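Side-chain contacts in zinc-finger (Saccharomonospora viridis, PDB 3RMQ), which is of unknown function but binds a zinc ion through one histidine and three cysteines, as a member of the zf-HC3 zinc-finger family: residues A[88-91]-A[92-95]; A[65-69]-A[70-74]; A[41-44]-A[45-48]. The protein carries 1 engineered substitution. All blocks are in the same frame, centred on the assembly; numbering follows the deposited sequence.

Interaction 1: A[88-91]-A[92-95]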
ATOM      1  N   PRO A  88       4.832   4.309 -13.245  1.00 29.25           N
ATOM      2  CA  PRO A  88       4.254   3.178 -13.973  1.00 29.49           C
ATOM      3  C   PRO A  88       4.371   1.903 -13.148  1.00 30.04           C
ATOM      4  O   PRO A  88       3.490   1.067 -13.211  1.00 28.91           O
ATOM      5  CB  PRO A  88       5.108   3.102 -15.260  1.00 31.49           C
ATOM      6  CG  PRO A  88       5.570   4.498 -15.476  1.00 26.56           C
ATOM      7  CD  PRO A  88       5.779   5.083 -14.074  1.00 24.40           C
ATOM      8  N   ALA A  89       5.429   1.762 -12.358  1.00 26.42           N
ATOM      9  CA  ALA A  89       5.577   0.587 -11.532  1.00 29.29           C
ATOM     10  C   ALA A  89       4.418   0.498 -10.546  1.00 28.76           C
ATOM     11  O   ALA A  89       3.851  -0.572 -10.348  1.00 23.27           O
ATOM     12  CB  ALA A  89       6.932   0.625 -10.762  1.00 31.19           C
ATOM     13  N   LEU A  90       4.083   1.619  -9.915  1.00 23.10           N
ATOM     14  CA  LEU A  90       2.999   1.610  -8.909  1.00 23.17           C
ATOM     15  C   LEU A  90       1.634   1.430  -9.519  1.00 25.50           C
ATOM     16  O   LEU A  90       0.819   0.708  -8.993  1.00 23.79           O
ATOM     17  CB  LEU A  90       2.986   2.900  -8.101  1.00 21.20           C
ATOM     18  CG  LEU A  90       4.225   2.978  -7.206  1.00 26.25           C
ATOM     19  CD1 LEU A  90       4.398   4.373  -6.673  1.00 25.77           C
ATOM     20  CD2 LEU A  90       4.006   1.997  -6.056  1.00 26.36           C
ATOM     21  N   ILE A  91       1.378   2.111 -10.630  1.00 20.81           N
ATOM     22  CA  ILE A  91       0.075   2.035 -11.287  1.00 27.35           C
ATOM     23  C   ILE A  91      -0.157   0.629 -11.780  1.00 26.57           C
ATOM     24  O   ILE A  91      -1.241   0.081 -11.616  1.00 26.53           O
ATOM     25  CB  ILE A  91      -0.037   3.056 -12.458  1.00 23.39           C
ATOM     26  CG1 ILE A  91       0.148   4.486 -11.914  1.00 25.38           C
ATOM     27  CG2 ILE A  91      -1.382   2.904 -13.174  1.00 24.11           C
ATOM     28  CD1 ILE A  91       0.300   5.581 -13.041  1.00 26.11           C
ATOM     29  N   THR A  92       0.840   0.021 -12.402  1.00 24.54           N
ATOM     30  CA  THR A  92       0.588  -1.305 -12.945  1.00 31.85           C
ATOM     31  C   THR A  92       0.489  -2.309 -11.783  1.00 25.77           C
ATOM     32  O   THR A  92      -0.267  -3.284 -11.859  1.00 22.44           O
ATOM     33  CB  THR A  92       1.614  -1.710 -14.029  1.00 37.63           C
ATOM     34  OG1 THR A  92       2.916  -1.771 -13.452  1.00 35.17           O
ATOM     35  CG2 THR A  92       1.598  -0.686 -15.170  1.00 34.78           C
ATOM     36  N   ARG A  93       1.193  -2.047 -10.684  1.00 35.36           N
ATOM     37  CA  ARG A  93       1.033  -2.878  -9.491  1.00 32.15           C
ATOM     38  C   ARG A  93      -0.404  -2.742  -8.900  1.00 31.08           C
ATOM     39  O   ARG A  93      -1.021  -3.737  -8.513  1.00 30.78           O
ATOM     40  CB  ARG A  93       2.103  -2.508  -8.450  1.00 29.22           C
ATOM     41  CG  ARG A  93       2.095  -3.379  -7.208  1.00 24.27           C
ATOM     42  CD  ARG A  93       3.331  -3.014  -6.272  1.00 27.64           C
ATOM     43  NE  ARG A  93       4.596  -3.179  -6.996  1.00 33.33           N
ATOM     44  CZ  ARG A  93       5.636  -2.337  -6.949  1.00 37.51           C
ATOM     45  NH1 ARG A  93       5.596  -1.251  -6.196  1.00 34.95           N
ATOM     46  NH2 ARG A  93       6.740  -2.582  -7.665  1.00 40.34           N
ATOM     47  N   LEU A  94      -0.955  -1.519  -8.854  1.00 23.28           N
ATOM     48  CA  LEU A  94      -2.335  -1.340  -8.348  1.00 24.91           C
ATOM     49  C   LEU A  94      -3.338  -2.049  -9.269  1.00 26.67           C
ATOM     50  O   LEU A  94      -4.346  -2.585  -8.798  1.00 26.77           O
ATOM     51  CB  LEU A  94      -2.720   0.137  -8.282  1.00 25.20           C
ATOM     52  CG  LEU A  94      -4.122   0.470  -7.742  1.00 24.67           C
ATOM     53  CD1 LEU A  94      -4.281  -0.038  -6.334  1.00 22.31           C
ATOM     54  CD2 LEU A  94      -4.352   1.977  -7.770  1.00 26.40           C
ATOM     55  N   ALA A  95      -3.097  -2.013 -10.577  1.00 23.63           N
ATOM     56  CA  ALA A  95      -4.012  -2.673 -11.524  1.00 33.97           C
ATOM     57  C   ALA A  95      -4.057  -4.192 -11.322  1.00 36.72           C
ATOM     58  O   ALA A  95      -5.025  -4.845 -11.710  1.00 40.37           O
ATOM     59  CB  ALA A  95      -3.652  -2.348 -12.976  1.00 35.19           C
TER

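Interaction 2: A[65-69]-A[70-74]. Engineered in segment 70-74: Met74 (natural residue Val).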
ATOM      1  N   ALA A  65      -5.467  -0.109  -1.856  1.00 19.29           N
ATOM      2  CA  ALA A  65      -5.962  -1.496  -1.658  1.00 21.16           C
ATOM      3  C   ALA A  65      -6.739  -1.626  -0.338  1.00 20.53           C
ATOM      4  O   ALA A  65      -7.799  -2.248  -0.288  1.00 20.15           O
ATOM      5  CB  ALA A  65      -4.843  -2.481  -1.716  1.00 20.68           C
ATOM      6  N   LEU A  66      -6.211  -1.025   0.731  1.00 17.44           N
ATOM      7  CA  LEU A  66      -6.888  -1.023   2.042  1.00 18.97           C
ATOM      8  C   LEU A  66      -8.247  -0.306   1.977  1.00 23.18           C
ATOM      9  O   LEU A  66      -9.292  -0.856   2.420  1.00 23.31           O
ATOM     10  CB  LEU A  66      -5.984  -0.347   3.087  1.00 16.78           C
ATOM     11  CG  LEU A  66      -6.579  -0.272   4.500  1.00 17.41           C
ATOM     12  CD1 LEU A  66      -7.026  -1.667   5.010  1.00 15.43           C
ATOM     13  CD2 LEU A  66      -5.558   0.357   5.493  1.00 17.30           C
ATOM     14  N   ALA A  67      -8.283   0.911   1.413  1.00 19.26           N
ATOM     15  CA  ALA A  67      -9.585   1.586   1.248  1.00 22.44           C
ATOM     16  C   ALA A  67     -10.581   0.697   0.502  1.00 22.81           C
ATOM     17  O   ALA A  67     -11.741   0.591   0.862  1.00 26.82           O
ATOM     18  CB  ALA A  67      -9.423   2.908   0.489  1.00 23.58           C
ATOM     19  N   LYS A  68     -10.127   0.074  -0.570  1.00 19.72           N
ATOM     20  CA  LYS A  68     -11.018  -0.764  -1.362  1.00 22.12           C
ATOM     21  C   LYS A  68     -11.520  -1.956  -0.516  1.00 28.40           C
ATOM     22  O   LYS A  68     -12.740  -2.255  -0.518  1.00 28.61           O
ATOM     23  CB  LYS A  68     -10.301  -1.257  -2.613  1.00 26.21           C
ATOM     24  CG  LYS A  68     -11.178  -2.122  -3.538  1.00 33.81           C
ATOM     25  CD  LYS A  68     -12.235  -1.313  -4.258  1.00 42.79           C
ATOM     26  CE  LYS A  68     -13.087  -2.253  -5.128  1.00 56.36           C
ATOM     27  NZ  LYS A  68     -14.114  -1.545  -5.918  1.00 65.71           N
ATOM     28  N   ALA A  69     -10.584  -2.607   0.205  1.00 25.75           N
ATOM     29  CA  ALA A  69     -10.885  -3.774   1.022  1.00 27.18           C
ATOM     30  C   ALA A  69     -11.893  -3.389   2.069  1.00 32.49           C
ATOM     31  O   ALA A  69     -12.691  -4.220   2.487  1.00 32.16           O
ATOM     32  CB  ALA A  69      -9.625  -4.308   1.722  1.00 22.33           C
ATOM     33  N   LEU A  70     -11.831  -2.137   2.521  1.00 24.09           N
ATOM     34  CA  LEU A  70     -12.723  -1.682   3.589  1.00 29.15           C
ATOM     35  C   LEU A  70     -14.079  -1.238   3.043  1.00 36.32           C
ATOM     36  O   LEU A  70     -14.966  -0.872   3.807  1.00 39.64           O
ATOM     37  CB  LEU A  70     -12.085  -0.549   4.383  1.00 26.11           C
ATOM     38  CG  LEU A  70     -10.868  -0.989   5.210  1.00 27.91           C
ATOM     39  CD1 LEU A  70     -10.296   0.181   5.966  1.00 26.00           C
ATOM     40  CD2 LEU A  70     -11.250  -2.074   6.212  1.00 26.65           C
ATOM     41  N   GLY A  71     -14.229  -1.269   1.724  1.00 32.63           N
ATOM     42  CA  GLY A  71     -15.532  -1.081   1.097  1.00 40.02           C
ATOM     43  C   GLY A  71     -15.834   0.334   0.623  1.00 41.59           C
ATOM     44  O   GLY A  71     -17.005   0.645   0.329  1.00 43.28           O
ATOM     45  N   TRP A  72     -14.825   1.199   0.517  1.00 34.36           N
ATOM     46  CA  TRP A  72     -15.107   2.562   0.037  1.00 40.91           C
ATOM     47  C   TRP A  72     -15.596   2.584  -1.395  1.00 43.72           C
ATOM     48  O   TRP A  72     -15.140   1.769  -2.205  1.00 40.29           O
ATOM     49  CB  TRP A  72     -13.871   3.435   0.064  1.00 36.69           C
ATOM     50  CG  TRP A  72     -13.433   3.768   1.392  1.00 36.50           C
ATOM     51  CD1 TRP A  72     -13.784   3.154   2.557  1.00 40.04           C
ATOM     52  CD2 TRP A  72     -12.528   4.802   1.731  1.00 32.09           C
ATOM     53  NE1 TRP A  72     -13.145   3.754   3.611  1.00 34.37           N
ATOM     54  CE2 TRP A  72     -12.372   4.776   3.130  1.00 32.10           C
ATOM     55  CE3 TRP A  72     -11.819   5.749   0.982  1.00 34.46           C
ATOM     56  CZ2 TRP A  72     -11.549   5.670   3.805  1.00 32.88           C
ATOM     57  CZ3 TRP A  72     -10.992   6.627   1.647  1.00 37.81           C
ATOM     58  CH2 TRP A  72     -10.866   6.580   3.056  1.00 37.72           C
ATOM     59  N   PRO A  73     -16.491   3.552  -1.721  1.00 40.72           N
ATOM     60  CA  PRO A  73     -16.885   3.759  -3.109  1.00 44.42           C
ATOM     61  C   PRO A  73     -15.705   4.298  -3.892  1.00 40.43           C
ATOM     62  O   PRO A  73     -14.790   4.887  -3.299  1.00 34.34           O
ATOM     63  CB  PRO A  73     -17.990   4.819  -3.016  1.00 47.76           C
ATOM     64  CG  PRO A  73     -17.668   5.577  -1.791  1.00 47.50           C
ATOM     65  CD  PRO A  73     -17.089   4.561  -0.827  1.00 41.27           C
HETATM   66  N   MSE A  74     -15.718   4.086  -5.202  1.00 44.00           N
HETATM   67  CA  MSE A  74     -14.633   4.543  -6.059  1.00 43.92           C
HETATM   68  C   MSE A  74     -14.373   6.037  -5.945  1.00 38.90           C
HETATM   69  O   MSE A  74     -13.221   6.457  -5.945  1.00 35.69           O
HETATM   70  CB  MSE A  74     -14.902   4.169  -7.519  1.00 54.07           C
HETATM   71  CG  MSE A  74     -14.867   2.658  -7.760  1.00 62.47           C
HETATM   72 SE   MSE A  74     -13.138   1.783  -7.328  0.69 76.67          SE
HETATM   73  CE  MSE A  74     -12.645   1.317  -9.173  1.00 77.13           C
TER
HETATM   74  O   HOH W   1     -14.636  -1.171  -2.070  1.00 39.72           O
HETATM   75  O   HOH W   2     -15.331   0.646  -4.726  1.00 40.45           O

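Interaction 3: A[41-44]-A[45-48]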
ATOM      1  N   THR A  41      10.944  -7.165   3.963  1.00 19.49           N
ATOM      2  CA  THR A  41      11.443  -7.637   5.266  1.00 20.52           C
ATOM      3  C   THR A  41      11.804  -6.430   6.113  1.00 20.87           C
ATOM      4  O   THR A  41      12.657  -5.650   5.706  1.00 23.02           O
ATOM      5  CB  THR A  41      12.712  -8.521   5.106  1.00 33.64           C
ATOM      6  OG1 THR A  41      12.411  -9.647   4.283  1.00 33.36           O
ATOM      7  CG2 THR A  41      13.218  -9.001   6.448  1.00 33.67           C
ATOM      8  N   PRO A  42      11.155  -6.269   7.286  1.00 21.27           N
ATOM      9  CA  PRO A  42      11.481  -5.150   8.178  1.00 21.29           C
ATOM     10  C   PRO A  42      12.912  -5.264   8.681  1.00 20.17           C
ATOM     11  O   PRO A  42      13.366  -6.396   9.004  1.00 21.71           O
ATOM     12  CB  PRO A  42      10.493  -5.314   9.344  1.00 25.07           C
ATOM     13  CG  PRO A  42       9.426  -6.192   8.847  1.00 23.75           C
ATOM     14  CD  PRO A  42      10.040  -7.088   7.808  1.00 22.09           C
ATOM     15  N   GLN A  43      13.633  -4.135   8.693  0.52 16.25           N
ATOM     16  CA  GLN A  43      15.049  -4.088   9.121  0.52 18.18           C
ATOM     17  C   GLN A  43      15.251  -3.000  10.164  0.52 17.47           C
ATOM     18  O   GLN A  43      14.786  -1.874   9.992  0.52 14.74           O
ATOM     19  CB  GLN A  43      15.985  -3.777   7.946  0.52 21.67           C
ATOM     20  CG  GLN A  43      16.218  -4.905   6.956  0.52 31.15           C
ATOM     21  CD  GLN A  43      17.250  -4.521   5.905  0.52 48.95           C
ATOM     22  OE1 GLN A  43      17.970  -3.528   6.049  0.52 51.41           O
ATOM     23  NE2 GLN A  43      17.324  -5.298   4.848  0.52 59.21           N
ATOM     24  N   THR A  44      16.004  -3.310  11.212  1.00 16.57           N
ATOM     25  CA  THR A  44      16.196  -2.331  12.257  1.00 18.65           C
ATOM     26  C   THR A  44      16.963  -1.114  11.752  1.00 18.24           C
ATOM     27  O   THR A  44      16.689  -0.001  12.173  1.00 17.03           O
ATOM     28  CB  THR A  44      16.919  -2.967  13.438  1.00 23.80           C
ATOM     29  OG1 THR A  44      16.115  -4.049  13.909  1.00 23.45           O
ATOM     30  CG2 THR A  44      17.097  -1.943  14.543  1.00 24.70           C
ATOM     31  N   GLU A  45      17.921  -1.321  10.846  1.00 15.62           N
ATOM     32  CA  GLU A  45      18.730  -0.210  10.329  1.00 15.83           C
ATOM     33  C   GLU A  45      17.899   0.813   9.573  1.00 16.26           C
ATOM     34  O   GLU A  45      18.303   1.952   9.435  1.00 16.17           O
ATOM     35  CB  GLU A  45      19.803  -0.750   9.352  1.00 23.16           C
ATOM     36  CG  GLU A  45      20.834  -1.651  10.038  1.00 33.67           C
ATOM     37  CD  GLU A  45      20.471  -3.173  10.048  1.00 39.74           C
ATOM     38  OE1 GLU A  45      19.262  -3.560   9.929  1.00 25.53           O
ATOM     39  OE2 GLU A  45      21.428  -3.984  10.226  1.00 37.57           O
ATOM     40  N   ARG A  46      16.730   0.406   9.071  1.00 13.89           N
ATOM     41  CA  ARG A  46      15.860   1.329   8.326  1.00 11.79           C
ATOM     42  C   ARG A  46      14.784   1.962   9.220  1.00 15.98           C
ATOM     43  O   ARG A  46      13.847   2.673   8.745  1.00 15.14           O
ATOM     44  CB  ARG A  46      15.143   0.539   7.228  1.00 12.76           C
ATOM     45  CG  ARG A  46      16.164   0.114   6.131  1.00 18.06           C
ATOM     46  CD  ARG A  46      15.577  -0.872   5.134  1.00 16.50           C
ATOM     47  NE  ARG A  46      16.421  -1.042   3.938  1.00 20.74           N
ATOM     48  CZ  ARG A  46      16.151  -1.927   2.976  1.00 30.05           C
ATOM     49  NH1 ARG A  46      15.073  -2.696   3.073  1.00 19.76           N
ATOM     50  NH2 ARG A  46      16.945  -2.042   1.914  1.00 30.41           N
ATOM     51  N   GLY A  47      14.897   1.687  10.510  1.00 15.23           N
ATOM     52  CA  GLY A  47      13.924   2.192  11.495  1.00 16.11           C
ATOM     53  C   GLY A  47      12.593   1.435  11.465  1.00 14.75           C
ATOM     54  O   GLY A  47      11.590   1.850  12.102  1.00 14.47           O
ATOM     55  N   ASP A  48      12.570   0.275  10.802  1.00 14.57           N
ATOM     56  CA  ASP A  48      11.293  -0.409  10.572  1.00 13.30           C
ATOM     57  C   ASP A  48      10.688  -1.028  11.835  1.00 13.60           C
ATOM     58  O   ASP A  48       9.469  -1.293  11.861  1.00 18.19           O
ATOM     59  CB  ASP A  48      11.391  -1.533   9.533  1.00 13.14           C
ATOM     60  CG  ASP A  48      11.914  -1.073   8.176  1.00 15.76           C
ATOM     61  OD1 ASP A  48      11.793   0.124   7.829  1.00 17.22           O
ATOM     62  OD2 ASP A  48      12.436  -1.971   7.445  1.00 15.74           O
TER
HETATM   63  O   HOH W   3      13.066  -3.023   5.177  1.00 17.25           O

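Interaction 1: A[88-91]-A[92-95]
Thr92 and Pro88 meet one turn apart at the start of helix 88-97, where residues 88-91 supply the carbonyls and residues 92-95 the amides of four successive i to i+4 bonds. Thr92 N donates to Pro88 O at 3.0 Å, and the following bonds, Arg93 to Ala89, Leu94 to Leu90 and Ala95 to Ile91, keep nearly the same length. Pro88 suits the first turn, since a residue there needs no amide hydrogen for an earlier carbonyl and its fixed phi is already helical.

The hydroxyl of Thr92 sits between its own backbone N and carbonyl carbon (chi1 63°), which swings OG1 back over the preceding turn to 2.9 Å from Pro88 O. Ala89 O is also near, 3.5 Å from Thr92 OG1, and which of the two carbonyls takes the proton is left open. The methyl CG2 is packed against Pro88 O at 3.2 Å. Arg93 turns CG away from its backbone N (chi1 -176°), and a bend at chi3 folds the chain back toward the N-terminal end of the helix. Its guanidinium thereby spreads beside the first turn: Ala89 O lies 4.2 Å from the plane, over the centre of one face, while Leu90 CD2 approaches NH1 obliquely at 3.6 Å. The small Ala89 keeps bulk away from this side. NE makes a long, weak ion pair with Glu38.

Ile91 and Leu94 face the interior instead, branched and apolar as that side demands; both touch Trp86 and helix 102-109, and Leu94 joins Leu90 against helix 60-69. The helix is thus amphipathic, with Thr92 on its exposed side. Beside the zinc site the Arg93 side chain comes within about 4 Å of that of Cys36 and about 6 Å of the metal, where its positive charge may help offset the negative charge of the cysteine ligands in this zinc finger of three cysteines and one histidine.

Interaction 2: A[65-69]-A[70-74]
Ala67 CB rests over one face of the Trp72 indole, a CH-pi contact 4.1 Å from the centroid of the six-membered ring and displaced toward the rim. Trp72 brings its ring there with CG opposite the carbonyl carbon (chi1 -70°), and its amide donates to Ala67 O at 3.2 Å, so one alanine holds both backbone and ring. The small methyl of Ala67 lets the indole come down onto the helix at this point.

Together with the bond from Gly71 N to Lys68 O, 2.9 Å long and made from above the carbonyl plane, the bond from Trp72 N to Ala67 O makes the Schellman motif that ends helix 60-69. Gly71 reaches its positive phi of 96° easily, having no CB to meet the carbonyl O of Leu70. Within the last turn Leu70 CD1 meets Leu66 CD1 at 3.9 Å, two branched chains crossing.

The Lys68 chain bends at chi2 (72°) and then runs straight, carrying NZ to 3.7 Å from SE of the engineered Met74, a selenomethionine. One water links NZ to Trp72 O, and another joins Lys68 O to that same carbonyl.

Around the turn, Ala67 and Trp72 both pack on Leu80 of helix 74-81, Lys68 and Trp72 touch its Ile77, and Leu66 leans on Tyr7 and Trp9 of strand 7-12.

Interaction 3: A[41-44]-A[45-48]
In the Gln43 conformer described here, the Gln43 amide and the Arg46 guanidinium lie stacked, their planes 11° apart, with Gln43 OE1 3.6 Å above one face of the guanidinium and toward its rim. At the guanidinium edge, in its plane, a water accepts from Arg46 NH1 and donates to Thr41 O and Asp48 OD2, tying guanidinium to carboxylate. The motif is a short 3-10 turn closed by a Schellman-type pair of bonds at Gly47, in the loop between strand 39-40 and helix 60-69. Both polar side chains suit this outer surface: the extended Arg46 chain passes across that of Gln43, which lays its guanidinium over the amide.

Gln43 O is gripped from opposite faces of its plane by two amides, Arg46 N at 3.1 Å and Asp48 N at 3.2 Å. The latter pairs with Gly47 N to Thr44 O, and glycine readily adopts the positive phi needed.

Asp48 folds its carboxylate back across the turn, CG lying beside its own backbone N (chi1 -57°). OD1 is bonded to Gln11, anchoring the turn to strand 7-12, while Pro42 packs CB against Asp48 CB at 3.9 Å. On its anti side, 24° out of the carboxylate plane, Asp48 OD2 accepts a nearly straight bond from Gln43 N at 2.8 Å.

How the interactions relate
Along the chain from the N terminus, interaction 3 comes first, closing a small turn in the loop after strand 39-40 and fastening it to strand 7-12. Interaction 2 follows, ending helix 60-69 and turning the chain into helix 74-81. Interaction 1 comes last, within the first turns of helix 88-97. The three are in series, so none crosses or encloses another. Interactions 1 and 2 come within about 5 Å at their nearest atoms without touching, both contributing to the helical part, whereas the centres of interactions 2 and 3 lie about 28 Å apart on opposite sides of the chain's centre. Helix 60-69 links interactions 1 and 2, since side chains of 88-95 pack on it.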